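Local coordinates for protein ribonucleoside-diphosphate reductase subunit beta (Bacillus halodurans C-125, PDB 2RCC) that probably serves as the iron-binding small subunit of a ribonucleotide reductase, which converts ribonucleoside diphosphates into deoxyribonucleotides for DNA synthesis, at residues Phe38-Asn51 with Leu222-Leu234. Numbering follows the deposited sequence. Where two conformers were deposited one is given.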
loop_
_atom_site.group_PDB
_atom_site.type_symbol
_atom_site.label_atom_id
_atom_site.label_comp_id
_atom_site.label_asym_id
_atom_site.label_seq_id
_atom_site.Cartn_x
_atom_site.Cartn_y
_atom_site.Cartn_z
ATOM N N PHE A 38 -17.870 0.016 -6.601
ATOM C CA PHE A 38 -18.122 -1.426 -6.473
ATOM C C PHE A 38 -18.435 -1.866 -5.057
ATOM O O PHE A 38 -17.641 -1.660 -4.112
ATOM C CB PHE A 38 -16.889 -2.187 -6.987
ATOM C CG PHE A 38 -16.569 -1.876 -8.420
ATOM C CD1 PHE A 38 -17.438 -2.253 -9.436
ATOM C CD2 PHE A 38 -15.417 -1.188 -8.754
ATOM C CE1 PHE A 38 -17.169 -1.929 -10.777
ATOM C CE2 PHE A 38 -15.150 -0.853 -10.070
ATOM C CZ PHE A 38 -16.024 -1.238 -11.094
ATOM N N SER A 39 -19.572 -2.525 -4.909
ATOM C CA SER A 39 -20.049 -3.010 -3.605
ATOM C C SER A 39 -19.182 -4.122 -2.998
ATOM O O SER A 39 -19.295 -4.415 -1.820
ATOM C CB SER A 39 -21.509 -3.438 -3.704
ATOM O OG SER A 39 -21.648 -4.480 -4.653
ATOM N N TRP A 40 -18.309 -4.724 -3.795
ATOM C CA TRP A 40 -17.347 -5.708 -3.315
ATOM C C TRP A 40 -16.011 -5.120 -2.829
ATOM O O TRP A 40 -15.239 -5.853 -2.197
ATOM C CB TRP A 40 -17.029 -6.759 -4.399
ATOM C CG TRP A 40 -16.667 -6.254 -5.731
ATOM C CD1 TRP A 40 -17.499 -6.137 -6.761
ATOM C CD2 TRP A 40 -15.374 -5.819 -6.207
ATOM N NE1 TRP A 40 -16.857 -5.651 -7.848
ATOM C CE2 TRP A 40 -15.542 -5.455 -7.550
ATOM C CE3 TRP A 40 -14.107 -5.677 -5.625
ATOM C CZ2 TRP A 40 -14.498 -4.953 -8.334
ATOM C CZ3 TRP A 40 -13.063 -5.191 -6.399
ATOM C CH2 TRP A 40 -13.265 -4.820 -7.737
ATOM N N ALA A 41 -15.746 -3.828 -3.078
ATOM C CA ALA A 41 -14.435 -3.244 -2.721
ATOM C C ALA A 41 -14.235 -3.120 -1.226
ATOM O O ALA A 41 -13.180 -3.486 -0.753
ATOM C CB ALA A 41 -14.199 -1.863 -3.400
ATOM N N TYR A 42 -15.232 -2.658 -0.477
ATOM C CA TYR A 42 -15.064 -2.452 0.982
ATOM C C TYR A 42 -15.003 -3.775 1.710
ATOM O O TYR A 42 -14.159 -3.919 2.595
ATOM C CB TYR A 42 -16.113 -1.496 1.587
ATOM C CG TYR A 42 -15.827 -0.844 2.945
ATOM C CD1 TYR A 42 -14.530 -0.764 3.515
ATOM C CD2 TYR A 42 -16.839 -0.156 3.598
ATOM C CE1 TYR A 42 -14.306 -0.095 4.764
ATOM C CE2 TYR A 42 -16.609 0.535 4.813
ATOM C CZ TYR A 42 -15.362 0.554 5.404
ATOM O OH TYR A 42 -15.198 1.272 6.598
ATOM N N PRO A 43 -15.915 -4.718 1.389
ATOM C CA PRO A 43 -15.757 -6.060 1.931
ATOM C C PRO A 43 -14.398 -6.707 1.644
ATOM O O PRO A 43 -13.857 -7.377 2.515
ATOM C CB PRO A 43 -16.876 -6.835 1.252
ATOM C CG PRO A 43 -17.874 -5.858 0.926
ATOM C CD PRO A 43 -17.189 -4.606 0.645
ATOM N N LEU A 44 -13.845 -6.523 0.446
ATOM C CA LEU A 44 -12.506 -7.042 0.142
ATOM C C LEU A 44 -11.424 -6.390 1.022
ATOM O O LEU A 44 -10.585 -7.069 1.610
ATOM C CB LEU A 44 -12.197 -6.860 -1.351
ATOM C CG LEU A 44 -10.823 -7.305 -1.840
ATOM C CD1 LEU A 44 -10.491 -8.765 -1.451
ATOM C CD2 LEU A 44 -10.805 -7.099 -3.326
ATOM N N TYR A 45 -11.444 -5.068 1.137
ATOM C CA TYR A 45 -10.541 -4.388 2.034
ATOM C C TYR A 45 -10.593 -4.957 3.449
ATOM O O TYR A 45 -9.552 -5.282 4.043
ATOM C CB TYR A 45 -10.824 -2.867 2.069
ATOM C CG TYR A 45 -10.145 -2.150 3.204
ATOM C CD1 TYR A 45 -8.807 -1.742 3.133
ATOM C CD2 TYR A 45 -10.811 -1.920 4.384
ATOM C CE1 TYR A 45 -8.207 -1.105 4.193
ATOM C CE2 TYR A 45 -10.205 -1.334 5.421
ATOM C CZ TYR A 45 -8.914 -0.906 5.333
ATOM O OH TYR A 45 -8.386 -0.289 6.454
ATOM N N LYS A 46 -11.799 -5.119 3.962
ATOM C CA LYS A 46 -12.036 -5.637 5.327
ATOM C C LYS A 46 -11.475 -7.061 5.508
ATOM O O LYS A 46 -10.907 -7.361 6.557
ATOM C CB LYS A 46 -13.524 -5.614 5.667
ATOM C CG LYS A 46 -14.106 -4.231 5.850
ATOM C CD LYS A 46 -15.630 -4.260 5.977
ATOM C CE LYS A 46 -16.183 -2.847 6.189
ATOM N NZ LYS A 46 -17.682 -2.799 6.296
ATOM N N ASN A 47 -11.611 -7.897 4.479
ATOM C CA ASN A 47 -11.092 -9.260 4.543
ATOM C C ASN A 47 -9.566 -9.240 4.512
ATOM O O ASN A 47 -8.934 -9.977 5.256
ATOM C CB ASN A 47 -11.681 -10.156 3.435
ATOM C CG ASN A 47 -13.162 -10.484 3.650
ATOM O OD1 ASN A 47 -13.636 -10.661 4.771
ATOM N ND2 ASN A 47 -13.888 -10.621 2.547
HETATM N N MSE A 48 -8.970 -8.379 3.694
HETATM C CA MSE A 48 -7.515 -8.265 3.658
HETATM C C MSE A 48 -6.945 -7.796 5.017
HETATM O O MSE A 48 -5.955 -8.354 5.502
HETATM C CB MSE A 48 -7.082 -7.332 2.553
HETATM C CG MSE A 48 -7.366 -7.878 1.205
HETATM SE SE MSE A 48 -6.823 -6.670 -0.222
HETATM C CE MSE A 48 -5.050 -7.183 -0.394
ATOM N N LEU A 49 -7.590 -6.791 5.614
ATOM C CA LEU A 49 -7.183 -6.205 6.888
ATOM C C LEU A 49 -7.341 -7.215 8.035
ATOM O O LEU A 49 -6.477 -7.279 8.935
ATOM C CB LEU A 49 -7.974 -4.901 7.152
ATOM C CG LEU A 49 -7.555 -4.052 8.358
ATOM C CD1 LEU A 49 -6.148 -3.463 8.065
ATOM C CD2 LEU A 49 -8.602 -2.972 8.662
ATOM N N ALA A 50 -8.424 -7.998 8.014
ATOM C CA ALA A 50 -8.627 -9.072 9.002
ATOM C C ALA A 50 -7.556 -10.179 8.949
ATOM O O ALA A 50 -7.308 -10.841 9.928
ATOM C CB ALA A 50 -10.036 -9.714 8.839
ATOM N N ASN A 51 -6.981 -10.408 7.777
ATOM C CA ASN A 51 -5.956 -11.395 7.567
ATOM C C ASN A 51 -4.526 -10.922 7.852
ATOM O O ASN A 51 -3.588 -11.574 7.381
ATOM C CB ASN A 51 -5.993 -11.810 6.087
ATOM C CG ASN A 51 -7.141 -12.715 5.757
ATOM O OD1 ASN A 51 -7.894 -13.161 6.636
ATOM N ND2 ASN A 51 -7.255 -13.037 4.458
ATOM N N LEU A 222 -6.995 -13.537 -2.602
ATOM C CA LEU A 222 -7.751 -12.291 -2.607
ATOM C C LEU A 222 -7.253 -11.348 -3.724
ATOM O O LEU A 222 -8.036 -10.606 -4.314
ATOM C CB LEU A 222 -7.745 -11.644 -1.229
ATOM C CG LEU A 222 -8.473 -12.399 -0.110
ATOM C CD1 LEU A 222 -8.338 -11.654 1.248
ATOM C CD2 LEU A 222 -9.931 -12.566 -0.445
ATOM N N HIS A 223 -5.962 -11.403 -4.021
ATOM C CA HIS A 223 -5.385 -10.605 -5.106
ATOM C C HIS A 223 -5.994 -11.087 -6.419
ATOM O O HIS A 223 -6.446 -10.250 -7.227
ATOM C CB HIS A 223 -3.863 -10.719 -5.159
ATOM C CG HIS A 223 -3.135 -10.236 -3.929
ATOM N ND1 HIS A 223 -1.763 -10.161 -3.868
ATOM C CD2 HIS A 223 -3.578 -9.800 -2.728
ATOM C CE1 HIS A 223 -1.383 -9.739 -2.676
ATOM N NE2 HIS A 223 -2.470 -9.511 -1.960
ATOM N N VAL A 224 -6.049 -12.413 -6.632
ATOM C CA VAL A 224 -6.681 -12.978 -7.846
ATOM C C VAL A 224 -8.159 -12.582 -7.934
ATOM O O VAL A 224 -8.638 -12.269 -8.991
ATOM C CB VAL A 224 -6.574 -14.534 -7.908
ATOM C CG1 VAL A 224 -7.376 -15.082 -9.079
ATOM C CG2 VAL A 224 -5.108 -14.969 -8.008
ATOM N N TYR A 225 -8.877 -12.602 -6.806
ATOM C CA TYR A 225 -10.262 -12.171 -6.762
ATOM C C TYR A 225 -10.365 -10.702 -7.251
ATOM O O TYR A 225 -11.211 -10.402 -8.093
ATOM C CB TYR A 225 -10.830 -12.358 -5.347
ATOM C CG TYR A 225 -12.191 -11.788 -5.093
ATOM C CD1 TYR A 225 -13.354 -12.485 -5.430
ATOM C CD2 TYR A 225 -12.329 -10.548 -4.481
ATOM C CE1 TYR A 225 -14.600 -11.942 -5.188
ATOM C CE2 TYR A 225 -13.553 -10.011 -4.259
ATOM C CZ TYR A 225 -14.677 -10.701 -4.601
ATOM O OH TYR A 225 -15.871 -10.105 -4.307
ATOM N N LEU A 226 -9.476 -9.833 -6.782
ATOM C CA LEU A 226 -9.459 -8.437 -7.217
ATOM C C LEU A 226 -9.223 -8.332 -8.734
ATOM O O LEU A 226 -9.971 -7.654 -9.461
ATOM C CB LEU A 226 -8.377 -7.651 -6.485
ATOM C CG LEU A 226 -8.185 -6.174 -6.879
ATOM C CD1 LEU A 226 -9.464 -5.388 -6.752
ATOM C CD2 LEU A 226 -7.050 -5.571 -6.088
ATOM N N PHE A 227 -8.161 -8.971 -9.194
ATOM C CA PHE A 227 -7.838 -8.907 -10.630
ATOM C C PHE A 227 -8.908 -9.505 -11.550
ATOM O O PHE A 227 -9.171 -8.967 -12.623
ATOM C CB PHE A 227 -6.481 -9.554 -10.910
ATOM C CG PHE A 227 -5.311 -8.890 -10.207
ATOM C CD1 PHE A 227 -5.096 -7.524 -10.326
ATOM C CD2 PHE A 227 -4.357 -9.670 -9.510
ATOM C CE1 PHE A 227 -3.996 -6.928 -9.706
ATOM C CE2 PHE A 227 -3.273 -9.079 -8.894
ATOM C CZ PHE A 227 -3.095 -7.717 -8.982
ATOM N N THR A 228 -9.505 -10.627 -11.167
ATOM C CA THR A 228 -10.561 -11.229 -11.985
ATOM C C THR A 228 -11.841 -10.382 -12.010
ATOM O O THR A 228 -12.545 -10.306 -13.035
ATOM C CB THR A 228 -10.820 -12.726 -11.621
ATOM O OG1 THR A 228 -11.292 -12.845 -10.290
ATOM C CG2 THR A 228 -9.571 -13.533 -11.756
ATOM N N ASN A 229 -12.144 -9.720 -10.899
ATOM C CA ASN A 229 -13.252 -8.782 -10.833
ATOM C C ASN A 229 -12.998 -7.602 -11.766
ATOM O O ASN A 229 -13.880 -7.236 -12.537
ATOM C CB ASN A 229 -13.494 -8.259 -9.412
ATOM C CG ASN A 229 -14.309 -9.202 -8.527
ATOM O OD1 ASN A 229 -14.754 -10.239 -8.937
ATOM N ND2 ASN A 229 -14.515 -8.798 -7.295
ATOM N N ILE A 230 -11.781 -7.050 -11.744
ATOM C CA ILE A 230 -11.424 -5.930 -12.646
ATOM C C ILE A 230 -11.555 -6.360 -14.089
ATOM O O ILE A 230 -12.084 -5.592 -14.917
ATOM C CB ILE A 230 -9.978 -5.370 -12.372
ATOM C CG1 ILE A 230 -9.943 -4.684 -11.029
ATOM C CG2 ILE A 230 -9.558 -4.380 -13.489
ATOM C CD1 ILE A 230 -8.518 -4.477 -10.511
ATOM N N PHE A 231 -11.102 -7.596 -14.398
ATOM C CA PHE A 231 -11.218 -8.137 -15.742
ATOM C C PHE A 231 -12.674 -8.145 -16.211
ATOM O O PHE A 231 -12.992 -7.651 -17.317
ATOM C CB PHE A 231 -10.624 -9.562 -15.803
ATOM C CG PHE A 231 -10.658 -10.187 -17.167
ATOM C CD1 PHE A 231 -11.780 -10.936 -17.594
ATOM C CD2 PHE A 231 -9.591 -10.043 -18.038
ATOM C CE1 PHE A 231 -11.830 -11.500 -18.861
ATOM C CE2 PHE A 231 -9.640 -10.625 -19.313
ATOM C CZ PHE A 231 -10.752 -11.350 -19.721
ATOM N N LYS A 232 -13.553 -8.710 -15.390
ATOM C CA LYS A 232 -14.976 -8.786 -15.748
ATOM C C LYS A 232 -15.649 -7.416 -15.884
ATOM O O LYS A 232 -16.467 -7.218 -16.752
ATOM C CB LYS A 232 -15.745 -9.585 -14.721
ATOM C CG LYS A 232 -15.459 -11.063 -14.746
ATOM C CD LYS A 232 -15.959 -11.671 -13.452
ATOM C CE LYS A 232 -15.742 -13.117 -13.406
ATOM N NZ LYS A 232 -15.487 -13.526 -11.977
ATOM N N GLU A 233 -15.288 -6.471 -15.038
ATOM C CA GLU A 233 -15.845 -5.131 -15.085
ATOM C C GLU A 233 -15.316 -4.399 -16.312
ATOM O O GLU A 233 -16.029 -3.585 -16.877
ATOM C CB GLU A 233 -15.508 -4.346 -13.817
ATOM C CG GLU A 233 -16.072 -4.923 -12.490
ATOM C CD GLU A 233 -17.589 -4.843 -12.308
ATOM O OE1 GLU A 233 -18.313 -4.238 -13.162
ATOM O OE2 GLU A 233 -18.021 -5.374 -11.244
ATOM N N LEU A 234 -14.066 -4.648 -16.703
ATOM C CA LEU A 234 -13.521 -4.034 -17.909
ATOM C C LEU A 234 -14.278 -4.468 -19.165
ATOM O O LEU A 234 -14.432 -3.667 -20.082
ATOM C CB LEU A 234 -12.006 -4.266 -18.063
ATOM C CG LEU A 234 -11.083 -3.436 -17.170
ATOM C CD1 LEU A 234 -9.660 -3.926 -17.367
ATOM C CD2 LEU A 234 -11.249 -1.926 -17.442
HETATM O O HOH W 1 -15.722 -8.743 -1.837
#
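With CG set between its backbone N and carbonyl carbon (chi1 50°), Trp40 lays its indole against Asn229. Asn229 ND2 sits over the centre of one indole face, 3.3 Å from Trp40 CD2, with the amide tilted 57° to the ring. Asn229 CB makes a CH-pi contact, 3.9 Å from the centroid of the Trp40 six-membered ring. Phe38 CB covers the opposite face, nearer the rim. Around the indole edge the neighbours differ in character: Leu226 CD1 lies 3.6 Å from Trp40 CZ3, whereas Glu233 OE2 approaches Trp40 NE1 in the ring plane at 3.6 Å, too long to count as a bond. The Glu233 carboxylate also leans on Phe38, CD to CE1. Were Trp40 an alanine, Asn229 and Leu226 would probably face a gap and the Glu233 carboxylate would be left without its indole neighbour.

One turn on, Leu44 inserts its methyls among Leu222, Tyr225 and Leu226; Leu44 CD2 meets the edge of the Tyr225 ring, 3.9 Å from Tyr225 CD2. Beyond it, Met48, a selenomethionine, bends at chi3 so that Met48 CE reaches His223 CD2 at 3.8 Å. His223, probably an iron ligand, is hydrogen-bonded to Gln118 and Glu186.

The axes of helix 41-50 and of residues 222-234 run nearly antiparallel (165°) and come within 11.3 Å at their closest, a spacing bridged by large side chains. In this ferritin-like, all-helical fold, helix 41-50 thus packs along helix 207-237, which carries this probable iron ligand, while the Tyr42 and Tyr45 hydroxyls hydrogen-bond to Gln124 of the second subunit. Direct contact is mostly apolar and aromatic; its polar elements include the amide nitrogen over the indole, the carboxylate beside Trp40 NE1 and a water joining Trp40 O to Tyr225 OH, which suggests that shape complementarity, more than directional bonding, sets the fit.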